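Local coordinates for protein beta sliding clamp (Streptococcus pneumoniae, PDB 2AWA) that forms a ring-shaped dimer around DNA and, as a sliding clamp, probably tethers DNA polymerases and other proteins to it for processive replication, at residues B[156-161]-B[218-223]; B[162-167]-B[194-199]; B[172-177]-B[260-265]; B[211-216]-B[254-259]; B[368-373]-B[381-386]. One frame throughout, in Å; residues are numbered along the deposited sequence.

Contact 1: B[156-161]-B[218-223]; sequences KIINET and RSLREF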
# COMPACT_ATOMS: atom_id res chain seq x y z
N LYS B 156 23.06 -5.99 9.22
CA LYS B 156 23.39 -4.78 9.95
C LYS B 156 24.34 -3.89 9.13
O LYS B 156 24.13 -2.69 9.02
CB LYS B 156 23.98 -5.10 11.32
CG LYS B 156 24.12 -3.86 12.17
CD LYS B 156 24.37 -4.13 13.66
CE LYS B 156 25.02 -2.88 14.31
NZ LYS B 156 24.70 -2.66 15.75
N ILE B 157 25.37 -4.47 8.53
CA ILE B 157 26.22 -3.72 7.61
C ILE B 157 25.42 -3.13 6.44
O ILE B 157 25.61 -2.00 6.06
CB ILE B 157 27.31 -4.63 7.04
CG1 ILE B 157 28.47 -4.70 8.02
CG2 ILE B 157 27.82 -4.11 5.69
CD1 ILE B 157 29.48 -5.78 7.66
N ILE B 158 24.52 -3.93 5.88
CA ILE B 158 23.72 -3.49 4.77
C ILE B 158 22.88 -2.30 5.16
O ILE B 158 22.90 -1.30 4.48
CB ILE B 158 22.88 -4.63 4.18
CG1 ILE B 158 23.81 -5.66 3.53
CG2 ILE B 158 21.96 -4.10 3.12
CD1 ILE B 158 23.17 -7.02 3.28
N ASN B 159 22.17 -2.37 6.29
CA ASN B 159 21.33 -1.23 6.70
C ASN B 159 22.13 0.01 7.08
O ASN B 159 21.63 1.15 6.94
CB ASN B 159 20.41 -1.61 7.85
CG ASN B 159 19.18 -2.30 7.39
OD1 ASN B 159 18.57 -1.88 6.40
ND2 ASN B 159 18.82 -3.39 8.07
N GLU B 160 23.35 -0.20 7.56
CA GLU B 160 24.22 0.92 7.87
C GLU B 160 24.94 1.57 6.65
O GLU B 160 25.40 2.68 6.78
CB GLU B 160 25.21 0.52 8.93
CG GLU B 160 24.55 0.44 10.30
CD GLU B 160 25.44 -0.21 11.37
OE1 GLU B 160 26.46 -0.86 10.99
OE2 GLU B 160 25.09 -0.05 12.57
N THR B 161 24.98 0.93 5.49
CA THR B 161 25.79 1.48 4.38
C THR B 161 25.13 1.62 2.99
O THR B 161 25.35 2.62 2.31
CB THR B 161 27.12 0.69 4.22
OG1 THR B 161 26.83 -0.66 3.86
CG2 THR B 161 27.86 0.66 5.51
N ARG B 218 21.56 -2.78 -4.68
CA ARG B 218 20.30 -3.48 -4.94
C ARG B 218 20.39 -4.97 -4.64
O ARG B 218 19.45 -5.58 -4.14
CB ARG B 218 19.85 -3.27 -6.39
CG ARG B 218 18.50 -3.92 -6.74
CD ARG B 218 17.98 -3.53 -8.15
NE ARG B 218 17.45 -2.15 -8.25
CZ ARG B 218 17.94 -1.21 -9.06
N SER B 219 21.53 -5.58 -4.97
CA SER B 219 21.74 -6.97 -4.65
C SER B 219 21.71 -7.15 -3.15
O SER B 219 21.09 -8.09 -2.64
CB SER B 219 23.06 -7.46 -5.22
OG SER B 219 23.04 -7.42 -6.64
N LEU B 220 22.38 -6.26 -2.42
CA LEU B 220 22.44 -6.39 -0.96
C LEU B 220 21.05 -6.27 -0.32
O LEU B 220 20.74 -6.97 0.64
CB LEU B 220 23.39 -5.37 -0.36
CG LEU B 220 24.86 -5.56 -0.71
CD1 LEU B 220 25.65 -4.29 -0.41
CD2 LEU B 220 25.46 -6.76 0.02
N ARG B 221 20.20 -5.38 -0.83
CA ARG B 221 18.84 -5.28 -0.32
C ARG B 221 18.09 -6.60 -0.52
O ARG B 221 17.32 -7.00 0.33
CB ARG B 221 18.03 -4.15 -0.98
CG ARG B 221 18.58 -2.73 -0.84
CD ARG B 221 18.80 -2.33 0.61
NE ARG B 221 18.68 -0.88 0.79
CZ ARG B 221 18.86 -0.24 1.95
NH1 ARG B 221 19.19 -0.90 3.06
NH2 ARG B 221 18.72 1.08 2.00
N GLU B 222 18.30 -7.27 -1.64
CA GLU B 222 17.66 -8.56 -1.84
C GLU B 222 18.25 -9.62 -0.92
O GLU B 222 17.52 -10.51 -0.47
CB GLU B 222 17.77 -9.04 -3.29
CG GLU B 222 16.94 -8.26 -4.29
CD GLU B 222 15.46 -8.15 -3.94
OE1 GLU B 222 14.94 -8.99 -3.19
OE2 GLU B 222 14.82 -7.20 -4.44
N PHE B 223 19.55 -9.55 -0.66
CA PHE B 223 20.16 -10.48 0.27
C PHE B 223 19.40 -10.47 1.59
O PHE B 223 19.11 -11.53 2.15
CB PHE B 223 21.63 -10.14 0.54
CG PHE B 223 22.19 -10.87 1.71
CD1 PHE B 223 22.01 -10.40 2.99
CD2 PHE B 223 22.80 -12.08 1.53
CE1 PHE B 223 22.47 -11.11 4.07
CE2 PHE B 223 23.25 -12.78 2.59
CZ PHE B 223 23.08 -12.30 3.86
O HOH W 1 18.21 -3.57 3.90
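Ile-158 is the side chain that bridges the two helices, and its contacts are mainly apolar. CG1 of Ile-158 sits 3.9 Å from CB of Leu-220, with CG2 of Ile-158 against that same CB and near Leu-220 O. Because CG1 is anti to the carbonyl carbon (chi1 -67°) and the chain then runs out extended, CD1 of Ile-158 carries on to the Phe-223 ring and stops 3.6 Å from its CD1; the two side chains cross at about a right angle. Phe-223 also meets the rings of Phe-227, just past the helix end, and Phe-245 of strand 242-246, so the isoleucine methyl lies beside an aromatic group between helix and sheet.

The axes of the two segments approach to 9.9 Å and run roughly antiparallel, at 137°. They belong to the two helices of the clamp's central domain; in beta clamps such helices line the hole through which DNA passes, with the sheets outside.

Across the helices the polar contacts lie at the exposed margin. Asn-159 OD1 and Arg-221 NH1, 3.5 Å apart, make no direct bond. A water joins them instead, donating to Asn-159 OD1 at 3.0 Å and accepting from Arg-221 NH1 at 3.0 Å. The arginine gets there by a bend at chi2, which turns its guanidinium back toward helix 151-161. On the buried side of that helix, Thr-161 OG1 makes an internal bond to Ile-157 O at 2.9 Å, from above the carbonyl plane.

Contact 2: B[162-167]-B[194-199]; sequences AFAAST and SHRLSQ
Ala-164 and Phe-163 receive the long side chain of Arg-196, where the loop that leaves helix 151-161 folds over strand 196-203. In the beta clamp fold this strand is the last of the central-domain set before the sheet passes to strand 379-384 of the C-terminal domain, so the loop lies close to the seam between the two domains. The peptide-binding pocket of beta clamps lies near this boundary, consistent with a place beside Arg-196.

Arg-196 points its CB toward the loop, and that CB packs on the carbonyl of Leu-383 in the next strand. CG then lies between the backbone N and the carbonyl carbon, and a second bend (chi2 85°) lays the chain across Ala-164. CD rests 3.8 Å from CB of Ala-164. NE makes a weak hydrogen bond to Ala-164 O, 3.4 Å long and bent to 131°. At CZ the guanidinium has Phe-163 O standing over one of its faces; NH2 is 3.2 Å from Phe-163 O, but the angle is too poor for a bond. NH1 of Arg-196 comes to the edge of the Phe-163 ring, with ring and guanidinium planes perpendicular, and its strong partner is Asp-348 of helix 343-351, in a salt bridge.

Farther along the strand, CB of Ser-198 meets CB of Ala-164 at 3.8 Å, while Ser-198 OG is bonded to Glu-160 O at the end of the helix. NH2 of Arg-196 donates over 3.1 Å to a water in the guanidinium plane, and that water donates on to Ala-165 O at 2.8 Å.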
# COMPACT_ATOMS: atom_id res chain seq x y z
N ALA B 162 24.32 0.66 2.58
CA ALA B 162 23.78 0.64 1.20
C ALA B 162 22.96 1.89 0.77
O ALA B 162 22.89 2.23 -0.40
CB ALA B 162 22.96 -0.60 1.01
N PHE B 163 22.33 2.56 1.71
CA PHE B 163 21.57 3.76 1.35
C PHE B 163 22.47 4.94 0.86
O PHE B 163 22.01 5.87 0.19
CB PHE B 163 20.72 4.20 2.56
CG PHE B 163 21.53 4.79 3.62
CD1 PHE B 163 21.87 6.13 3.57
CD2 PHE B 163 22.05 3.99 4.61
CE1 PHE B 163 22.68 6.67 4.53
CE2 PHE B 163 22.86 4.52 5.57
CZ PHE B 163 23.17 5.86 5.54
N ALA B 164 23.75 4.91 1.23
CA ALA B 164 24.68 5.99 0.90
C ALA B 164 25.20 5.90 -0.53
O ALA B 164 25.65 6.89 -1.09
CB ALA B 164 25.81 6.01 1.85
N ALA B 165 25.09 4.71 -1.12
CA ALA B 165 25.52 4.48 -2.49
C ALA B 165 24.64 5.23 -3.49
O ALA B 165 23.45 5.38 -3.31
CB ALA B 165 25.49 3.00 -2.81
N SER B 166 25.27 5.69 -4.55
CA SER B 166 24.58 6.33 -5.61
C SER B 166 23.51 5.43 -6.23
O SER B 166 23.56 4.21 -6.14
CB SER B 166 25.59 6.72 -6.68
OG SER B 166 24.90 7.19 -7.82
N THR B 167 22.56 6.08 -6.89
CA THR B 167 21.57 5.42 -7.72
C THR B 167 21.69 5.87 -9.19
O THR B 167 20.87 5.52 -10.02
CB THR B 167 20.15 5.77 -7.22
OG1 THR B 167 19.91 7.18 -7.38
CG2 THR B 167 19.98 5.37 -5.75
N SER B 194 29.19 10.38 -3.63
CA SER B 194 29.96 11.60 -3.82
C SER B 194 29.42 12.78 -3.03
O SER B 194 30.07 13.79 -2.97
CB SER B 194 30.09 11.96 -5.32
OG SER B 194 28.99 12.76 -5.77
N HIS B 195 28.23 12.69 -2.44
CA HIS B 195 27.67 13.80 -1.62
C HIS B 195 27.69 13.50 -0.14
O HIS B 195 27.91 14.38 0.68
CB HIS B 195 26.27 14.15 -2.07
CG HIS B 195 26.21 14.61 -3.49
ND1 HIS B 195 26.64 15.86 -3.89
CD2 HIS B 195 25.83 13.96 -4.62
CE1 HIS B 195 26.50 15.97 -5.20
NE2 HIS B 195 26.01 14.83 -5.66
N ARG B 196 27.46 12.23 0.19
CA ARG B 196 27.47 11.75 1.55
C ARG B 196 28.06 10.35 1.54
O ARG B 196 28.14 9.71 0.47
CB ARG B 196 26.07 11.75 2.16
CG ARG B 196 24.98 11.20 1.28
CD ARG B 196 24.84 9.68 1.35
NE ARG B 196 23.75 9.28 0.48
CZ ARG B 196 22.45 9.38 0.76
NH1 ARG B 196 22.04 9.80 1.95
NH2 ARG B 196 21.57 9.03 -0.15
N LEU B 197 28.50 9.89 2.71
CA LEU B 197 29.25 8.64 2.82
C LEU B 197 28.97 7.86 4.08
O LEU B 197 28.74 8.44 5.14
CB LEU B 197 30.76 8.91 2.68
CG LEU B 197 31.79 7.78 2.82
CD1 LEU B 197 33.06 8.13 2.06
CD2 LEU B 197 32.14 7.49 4.28
N SER B 198 29.00 6.53 3.97
CA SER B 198 28.85 5.67 5.13
C SER B 198 29.93 4.59 5.23
O SER B 198 30.24 3.90 4.28
CB SER B 198 27.48 5.02 5.11
OG SER B 198 27.19 4.54 6.40
N GLN B 199 30.46 4.43 6.43
CA GLN B 199 31.54 3.51 6.65
C GLN B 199 31.32 2.75 7.95
O GLN B 199 31.11 3.37 9.00
CB GLN B 199 32.85 4.26 6.70
CG GLN B 199 34.03 3.33 6.84
CD GLN B 199 35.32 4.08 6.87
OE1 GLN B 199 36.06 4.11 5.88
NE2 GLN B 199 35.60 4.71 8.00
O HOH W 2 22.46 8.00 -2.89

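Contact 3: B[172-177]-B[260-265]; sequences PILTGV and NYPDTD
A single water gathers three oxygens of this contact: it lies 2.6 Å from Tyr-261 OH, 2.7 Å from Gly-176 O and 2.9 Å from Leu-174 O. It lies in the plane of the Tyr-261 ring and links the phenol to the backbone at the junction of the 3-10 turn 172-175 and strand 176-182 of the central domain. The tyrosine itself belongs to the extended linker that leads from the central domain to the C-terminal domain, and here the linker lies against the turn at the edge of the sheet.

Nearer the ring's CD1 and CE1, one edge of the ring lies along the turn. Ile-173 O is in the ring plane, 3.6 Å from CE1 of Tyr-261. Ile-173 CG1 follows at 3.8 Å from CD1 of Tyr-261; with CG1 anti to the backbone N (chi1 -164°), it is directed at the ring and at Asn-260 O. Pro-262 sets its own CD over one face of the ring, toward the rim, and the ring of His-178 stacks with Tyr-261. A weak hydrogen bond also links the phenol oxygen with Thr-192 N on strand 186-192.

Leu-174 reaches the linker a residue later. Its side chain crosses the proline obliquely, placing CD2 of Leu-174 4.0 Å from CG of Pro-262.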
# COMPACT_ATOMS: atom_id res chain seq x y z
N PRO B 172 28.73 3.43 -12.48
CA PRO B 172 28.41 2.17 -11.83
C PRO B 172 29.14 1.91 -10.51
O PRO B 172 28.51 1.44 -9.56
CB PRO B 172 28.80 1.10 -12.87
CG PRO B 172 29.03 1.78 -14.13
CD PRO B 172 29.06 3.26 -13.91
N ILE B 173 30.43 2.19 -10.44
CA ILE B 173 31.24 1.81 -9.28
C ILE B 173 30.64 2.33 -7.95
O ILE B 173 30.61 1.60 -6.98
CB ILE B 173 32.71 2.27 -9.44
CG1 ILE B 173 33.62 1.54 -8.45
CG2 ILE B 173 32.84 3.76 -9.26
CD1 ILE B 173 33.83 0.10 -8.78
N LEU B 174 30.10 3.55 -7.94
CA LEU B 174 29.46 4.11 -6.74
C LEU B 174 28.02 3.64 -6.44
O LEU B 174 27.41 4.09 -5.45
CB LEU B 174 29.41 5.64 -6.83
CG LEU B 174 30.68 6.41 -7.09
CD1 LEU B 174 30.38 7.86 -6.91
CD2 LEU B 174 31.79 5.95 -6.15
N THR B 175 27.46 2.78 -7.29
CA THR B 175 26.15 2.14 -7.00
C THR B 175 26.28 0.87 -6.14
O THR B 175 25.29 0.22 -5.82
CB THR B 175 25.44 1.74 -8.28
OG1 THR B 175 26.22 0.77 -8.97
CG2 THR B 175 25.21 2.94 -9.17
N GLY B 176 27.51 0.52 -5.78
CA GLY B 176 27.77 -0.65 -4.98
C GLY B 176 28.36 -0.29 -3.63
O GLY B 176 28.69 0.87 -3.37
N VAL B 177 28.47 -1.31 -2.78
CA VAL B 177 29.10 -1.15 -1.51
C VAL B 177 30.49 -1.79 -1.56
O VAL B 177 30.66 -2.88 -2.05
CB VAL B 177 28.23 -1.73 -0.43
CG1 VAL B 177 28.91 -1.61 0.94
CG2 VAL B 177 26.88 -1.02 -0.42
N ASN B 260 38.06 0.17 -10.12
CA ASN B 260 38.66 0.63 -8.87
C ASN B 260 37.79 1.60 -8.07
O ASN B 260 37.38 2.65 -8.55
CB ASN B 260 40.01 1.25 -9.18
CG ASN B 260 40.99 0.21 -9.72
OD1 ASN B 260 41.23 -0.82 -9.07
ND2 ASN B 260 41.51 0.44 -10.93
N TYR B 261 37.52 1.23 -6.82
CA TYR B 261 36.70 2.05 -5.97
C TYR B 261 37.57 3.18 -5.48
O TYR B 261 38.74 2.97 -5.26
CB TYR B 261 36.14 1.23 -4.80
CG TYR B 261 34.96 1.87 -4.14
CD1 TYR B 261 33.68 1.77 -4.69
CD2 TYR B 261 35.11 2.63 -2.98
CE1 TYR B 261 32.56 2.40 -4.09
CE2 TYR B 261 34.00 3.27 -2.37
CZ TYR B 261 32.74 3.14 -2.94
OH TYR B 261 31.66 3.76 -2.33
N PRO B 262 37.02 4.39 -5.31
CA PRO B 262 37.90 5.49 -4.90
C PRO B 262 38.40 5.33 -3.49
O PRO B 262 37.71 4.78 -2.66
CB PRO B 262 36.99 6.71 -4.97
CG PRO B 262 35.78 6.27 -5.69
CD PRO B 262 35.62 4.84 -5.44
N ASP B 263 39.61 5.82 -3.23
CA ASP B 263 40.17 5.84 -1.89
C ASP B 263 39.34 6.80 -1.04
O ASP B 263 39.39 8.01 -1.22
CB ASP B 263 41.63 6.30 -1.95
CG ASP B 263 42.29 6.41 -0.58
OD1 ASP B 263 41.69 6.97 0.37
OD2 ASP B 263 43.46 5.95 -0.47
N THR B 264 38.60 6.23 -0.11
CA THR B 264 37.69 6.98 0.72
C THR B 264 38.29 7.44 2.06
O THR B 264 37.78 8.36 2.69
CB THR B 264 36.40 6.17 0.94
OG1 THR B 264 36.71 4.80 1.24
CG2 THR B 264 35.56 6.22 -0.32
N ASP B 265 39.39 6.82 2.49
CA ASP B 265 39.99 7.14 3.78
C ASP B 265 40.40 8.62 3.88
O ASP B 265 40.20 9.25 4.92
CB ASP B 265 41.20 6.22 4.06
CG ASP B 265 40.79 4.80 4.51
OD1 ASP B 265 39.58 4.51 4.71
OD2 ASP B 265 41.71 3.96 4.69
O HOH W 3 29.30 3.49 -3.28

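Contact 4: B[211-216]-B[254-259]; sequences FDVVIP and TRLLEG
Val-214 and Leu-257 meet with their side chains at about a right angle, CG1 of the valine 3.8 Å from CD1 of the leucine. They lie where the chain leaving strand 250-255 passes over strand 211-216, an outermost strand, within this chain, of the sheet the central and C-terminal domains share. The touching parts run 108° apart, so in this clamp fold the loop end of one sheet crosses the edge strand of another, and there is no regular strand pairing.

Leu-256 is turned quite differently. It lies alongside Ile-215, pointing the same way, with CD2 of Leu-256 3.9 Å from CG1 of Ile-215; its other methyl, CD1, crosses to Val-213 CG1 at 3.8 Å. The two leucines thus part to the two sides of strand 211-216, Leu-256 following Val-213 and Ile-215, Leu-257 going to Val-214 and Pro-216.

Between them the backbones are joined directly. Leu-257 N donates to Val-214 O over 3.0 Å, nearly straight at 173°. A water completes the link, accepting from Val-214 N and donating to Leu-257 O, so both backbone groups of Val-214 are used.

Pro-216, the N-cap residue of helix 217-226, lies beside Thr-254 with the two side chains antiparallel, and CD of Pro-216 comes 3.1 Å from Arg-255 O. Thr-254 OG1, also bonded to Ser-219 OG, donates to that Arg-255 carbonyl at 2.9 Å, in its plane and on a lone pair.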
# COMPACT_ATOMS: atom_id res chain seq x y z
N PHE B 211 39.96 -10.09 0.82
CA PHE B 211 39.28 -9.81 -0.44
C PHE B 211 39.02 -8.33 -0.58
O PHE B 211 39.17 -7.58 0.38
CB PHE B 211 37.97 -10.58 -0.55
CG PHE B 211 37.07 -10.38 0.61
CD1 PHE B 211 36.21 -9.29 0.67
CD2 PHE B 211 37.08 -11.27 1.67
CE1 PHE B 211 35.38 -9.11 1.77
CE2 PHE B 211 36.25 -11.08 2.77
CZ PHE B 211 35.41 -10.00 2.82
N ASP B 212 38.61 -7.93 -1.78
CA ASP B 212 38.30 -6.53 -2.07
C ASP B 212 37.27 -6.53 -3.19
O ASP B 212 37.59 -6.74 -4.34
CB ASP B 212 39.58 -5.80 -2.49
CG ASP B 212 39.42 -4.27 -2.54
OD1 ASP B 212 38.33 -3.78 -2.91
OD2 ASP B 212 40.40 -3.56 -2.20
N VAL B 213 36.01 -6.30 -2.84
CA VAL B 213 34.93 -6.40 -3.82
C VAL B 213 34.00 -5.20 -3.73
O VAL B 213 33.99 -4.47 -2.73
CB VAL B 213 34.14 -7.72 -3.67
CG1 VAL B 213 35.07 -8.93 -3.87
CG2 VAL B 213 33.49 -7.81 -2.30
N VAL B 214 33.22 -4.99 -4.78
CA VAL B 214 32.16 -3.99 -4.76
C VAL B 214 30.87 -4.68 -5.14
O VAL B 214 30.78 -5.27 -6.23
CB VAL B 214 32.46 -2.81 -5.71
CG1 VAL B 214 31.38 -1.75 -5.60
CG2 VAL B 214 33.79 -2.19 -5.39
N ILE B 215 29.88 -4.61 -4.25
CA ILE B 215 28.65 -5.35 -4.43
C ILE B 215 27.48 -4.40 -4.70
O ILE B 215 27.21 -3.54 -3.89
CB ILE B 215 28.33 -6.20 -3.19
CG1 ILE B 215 29.53 -7.07 -2.81
CG2 ILE B 215 27.10 -7.09 -3.43
CD1 ILE B 215 29.44 -7.65 -1.41
N PRO B 216 26.75 -4.58 -5.81
CA PRO B 216 25.63 -3.64 -6.03
C PRO B 216 24.74 -3.51 -4.82
O PRO B 216 24.45 -4.49 -4.17
CB PRO B 216 24.87 -4.29 -7.21
CG PRO B 216 25.92 -5.07 -7.93
CD PRO B 216 26.87 -5.57 -6.90
N THR B 254 25.34 -12.98 -7.12
CA THR B 254 25.23 -11.61 -7.62
C THR B 254 26.48 -11.28 -8.38
O THR B 254 27.57 -11.85 -8.16
CB THR B 254 25.03 -10.56 -6.47
OG1 THR B 254 25.06 -9.23 -7.01
CG2 THR B 254 26.09 -10.66 -5.38
N ARG B 255 26.33 -10.34 -9.30
CA ARG B 255 27.45 -9.77 -10.00
C ARG B 255 28.20 -8.86 -9.06
O ARG B 255 27.65 -8.34 -8.10
CB ARG B 255 26.98 -8.93 -11.19
CG ARG B 255 26.42 -9.74 -12.32
CD ARG B 255 25.62 -8.86 -13.26
NE ARG B 255 26.45 -7.91 -13.98
CZ ARG B 255 27.11 -8.18 -15.10
NH1 ARG B 255 27.04 -9.39 -15.66
NH2 ARG B 255 27.84 -7.23 -15.68
N LEU B 256 29.49 -8.72 -9.34
CA LEU B 256 30.32 -7.72 -8.73
C LEU B 256 30.52 -6.60 -9.73
O LEU B 256 30.44 -6.79 -10.94
CB LEU B 256 31.66 -8.35 -8.34
CG LEU B 256 31.53 -9.42 -7.24
CD1 LEU B 256 32.88 -10.00 -6.84
CD2 LEU B 256 30.79 -8.85 -6.02
N LEU B 257 30.80 -5.42 -9.22
CA LEU B 257 31.16 -4.30 -10.06
C LEU B 257 32.66 -4.25 -10.30
O LEU B 257 33.42 -4.01 -9.40
CB LEU B 257 30.69 -3.00 -9.40
CG LEU B 257 29.16 -2.95 -9.34
CD1 LEU B 257 28.68 -2.03 -8.24
CD2 LEU B 257 28.60 -2.53 -10.66
N GLU B 258 33.07 -4.46 -11.54
CA GLU B 258 34.46 -4.27 -11.94
C GLU B 258 34.86 -2.79 -11.83
O GLU B 258 34.02 -1.89 -11.87
CB GLU B 258 34.71 -4.75 -13.40
CG GLU B 258 34.00 -6.06 -13.86
CD GLU B 258 34.23 -7.30 -12.97
OE1 GLU B 258 34.44 -7.17 -11.75
OE2 GLU B 258 34.19 -8.44 -13.50
N GLY B 259 36.17 -2.57 -11.69
CA GLY B 259 36.73 -1.22 -11.56
C GLY B 259 37.28 -0.90 -10.19
O GLY B 259 36.96 -1.58 -9.21
O HOH W 4 33.82 -6.03 -7.21

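Contact 5: B[368-373]-B[381-386]; sequences PFTLVP and MQLITP
The beta hairpin of strands 369-373 and 379-384 is closed here by four backbone hydrogen bonds. Phe-369 and Ile-384 form one hydrogen-bonded pair, with Phe-369 N to Ile-384 O at 2.9 Å; Leu-371 and Gln-382 form the other, with Leu-371 N to Gln-382 O at 3.0 Å. Between them Thr-370 and Leu-383 are a non-hydrogen-bonded pair.

On the Phe-369 side of the sheet, CG of the phenylalanine lies between backbone N and carbonyl carbon (chi1 61°), which lays the ring alongside Ile-384. Ile-384 CB stands over the ring face in a CH-pi contact, 4.0 Å from the centroid. Leu-371 CD1 touches Ile-384 CD1 at 3.6 Å. On this side too, a water accepts from Gln-382 NE2, which also bonds Ser-349 O, and donates to Leu-371 O. Helix 343-351 of the C-terminal domain covers Leu-371 and Ile-384, while Phe-369 meets the rings of Phe-341 and Phe-362. Strand 379-384 pairs with 196-203 and so carries the sheet across the domain boundary.

The other side holds Thr-370, whose CG2 packs against Leu-383 CD2; selenomethionine Met-381 bends at chi2 and chi3 to bring its SE within 3.9 Å of Thr-370 CG2.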
# COMPACT_ATOMS: atom_id res chain seq x y z
N PRO B 368 32.76 19.00 4.60
CA PRO B 368 31.94 17.89 5.08
C PRO B 368 31.96 17.74 6.57
O PRO B 368 32.99 18.03 7.17
CB PRO B 368 32.58 16.68 4.41
CG PRO B 368 33.07 17.22 3.14
CD PRO B 368 33.58 18.60 3.45
N PHE B 369 30.85 17.32 7.16
CA PHE B 369 30.81 17.06 8.59
C PHE B 369 30.58 15.57 8.92
O PHE B 369 30.12 14.82 8.08
CB PHE B 369 29.80 17.99 9.26
CG PHE B 369 28.40 17.85 8.79
CD1 PHE B 369 27.52 16.99 9.44
CD2 PHE B 369 27.91 18.67 7.78
CE1 PHE B 369 26.16 16.91 9.03
CE2 PHE B 369 26.54 18.59 7.37
CZ PHE B 369 25.68 17.71 7.99
N THR B 370 30.94 15.13 10.13
CA THR B 370 30.81 13.70 10.48
C THR B 370 29.67 13.44 11.47
O THR B 370 29.35 14.31 12.26
CB THR B 370 32.09 13.14 11.10
OG1 THR B 370 32.40 13.86 12.29
CG2 THR B 370 33.24 13.25 10.14
N LEU B 371 29.09 12.24 11.44
CA LEU B 371 28.12 11.81 12.44
C LEU B 371 28.45 10.41 12.92
O LEU B 371 28.59 9.51 12.09
CB LEU B 371 26.71 11.72 11.87
CG LEU B 371 26.00 12.86 11.18
CD1 LEU B 371 26.45 13.00 9.72
CD2 LEU B 371 24.53 12.57 11.25
N VAL B 372 28.51 10.23 14.24
CA VAL B 372 28.72 8.92 14.86
C VAL B 372 27.67 8.68 15.94
O VAL B 372 27.13 9.63 16.50
CB VAL B 372 30.13 8.79 15.53
CG1 VAL B 372 31.24 9.04 14.52
CG2 VAL B 372 30.26 9.75 16.69
N PRO B 373 27.39 7.41 16.24
CA PRO B 373 26.59 7.14 17.42
C PRO B 373 27.36 7.49 18.67
O PRO B 373 28.55 7.16 18.79
CB PRO B 373 26.29 5.64 17.34
CG PRO B 373 27.27 5.08 16.39
CD PRO B 373 27.76 6.18 15.52
N MSE B 381 30.72 5.33 11.06
CA MSE B 381 31.14 6.68 10.72
C MSE B 381 30.41 7.16 9.45
O MSE B 381 30.34 6.43 8.47
CB MSE B 381 32.65 6.62 10.47
CG MSE B 381 33.25 7.70 9.56
SE MSE B 381 33.34 9.39 10.51
CE MSE B 381 34.77 8.91 11.92
N GLN B 382 29.86 8.36 9.46
CA GLN B 382 29.21 8.90 8.28
C GLN B 382 29.67 10.32 8.03
O GLN B 382 30.14 10.99 8.94
CB GLN B 382 27.69 8.88 8.43
CG GLN B 382 27.14 7.50 8.61
CD GLN B 382 25.65 7.51 8.83
OE1 GLN B 382 24.88 7.70 7.89
NE2 GLN B 382 25.23 7.28 10.06
N LEU B 383 29.52 10.74 6.77
CA LEU B 383 29.93 12.06 6.28
C LEU B 383 28.84 12.66 5.41
O LEU B 383 28.21 11.95 4.63
CB LEU B 383 31.16 11.95 5.38
CG LEU B 383 32.54 11.87 5.96
CD1 LEU B 383 33.52 11.72 4.82
CD2 LEU B 383 32.84 13.11 6.76
N ILE B 384 28.68 13.97 5.51
CA ILE B 384 27.72 14.71 4.72
C ILE B 384 28.35 16.01 4.27
O ILE B 384 28.87 16.78 5.07
CB ILE B 384 26.46 15.04 5.53
CG1 ILE B 384 25.70 13.76 5.84
CG2 ILE B 384 25.57 15.97 4.73
CD1 ILE B 384 24.54 13.97 6.77
N THR B 385 28.29 16.24 2.97
CA THR B 385 28.87 17.43 2.38
C THR B 385 27.82 18.49 2.45
O THR B 385 26.70 18.25 2.04
CB THR B 385 29.28 17.20 0.92
OG1 THR B 385 30.19 16.09 0.85
CG2 THR B 385 29.95 18.44 0.38
N PRO B 386 28.15 19.65 3.02
CA PRO B 386 27.21 20.74 3.05
C PRO B 386 27.14 21.48 1.73
O PRO B 386 27.90 21.20 0.81
CB PRO B 386 27.78 21.66 4.13
CG PRO B 386 29.21 21.46 4.05
CD PRO B 386 29.42 20.02 3.66
O HOH W 5 27.29 6.96 12.11

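Overall arrangement
Contacts 1 to 4 build the central domain, and contact 5 lies in the C-terminal domain. From contact 1 the helix end passes into contact 2, where Glu-160 O meets Ser-198 OG at 2.6 Å. Contact 2 in turn reaches contact 5 across the shared sheet, with Leu-197 N 2.8 Å from Leu-383 O. On the other flank, contacts 3 and 4 are joined by Val-177 N and Ile-215 O at 2.8 Å, while contacts 4 and 5 stand about 25 Å apart between centres. In beta clamps the pocket for clamp-binding peptides lies between the central and C-terminal domains, consistent with a place near contacts 2, 3 and 5.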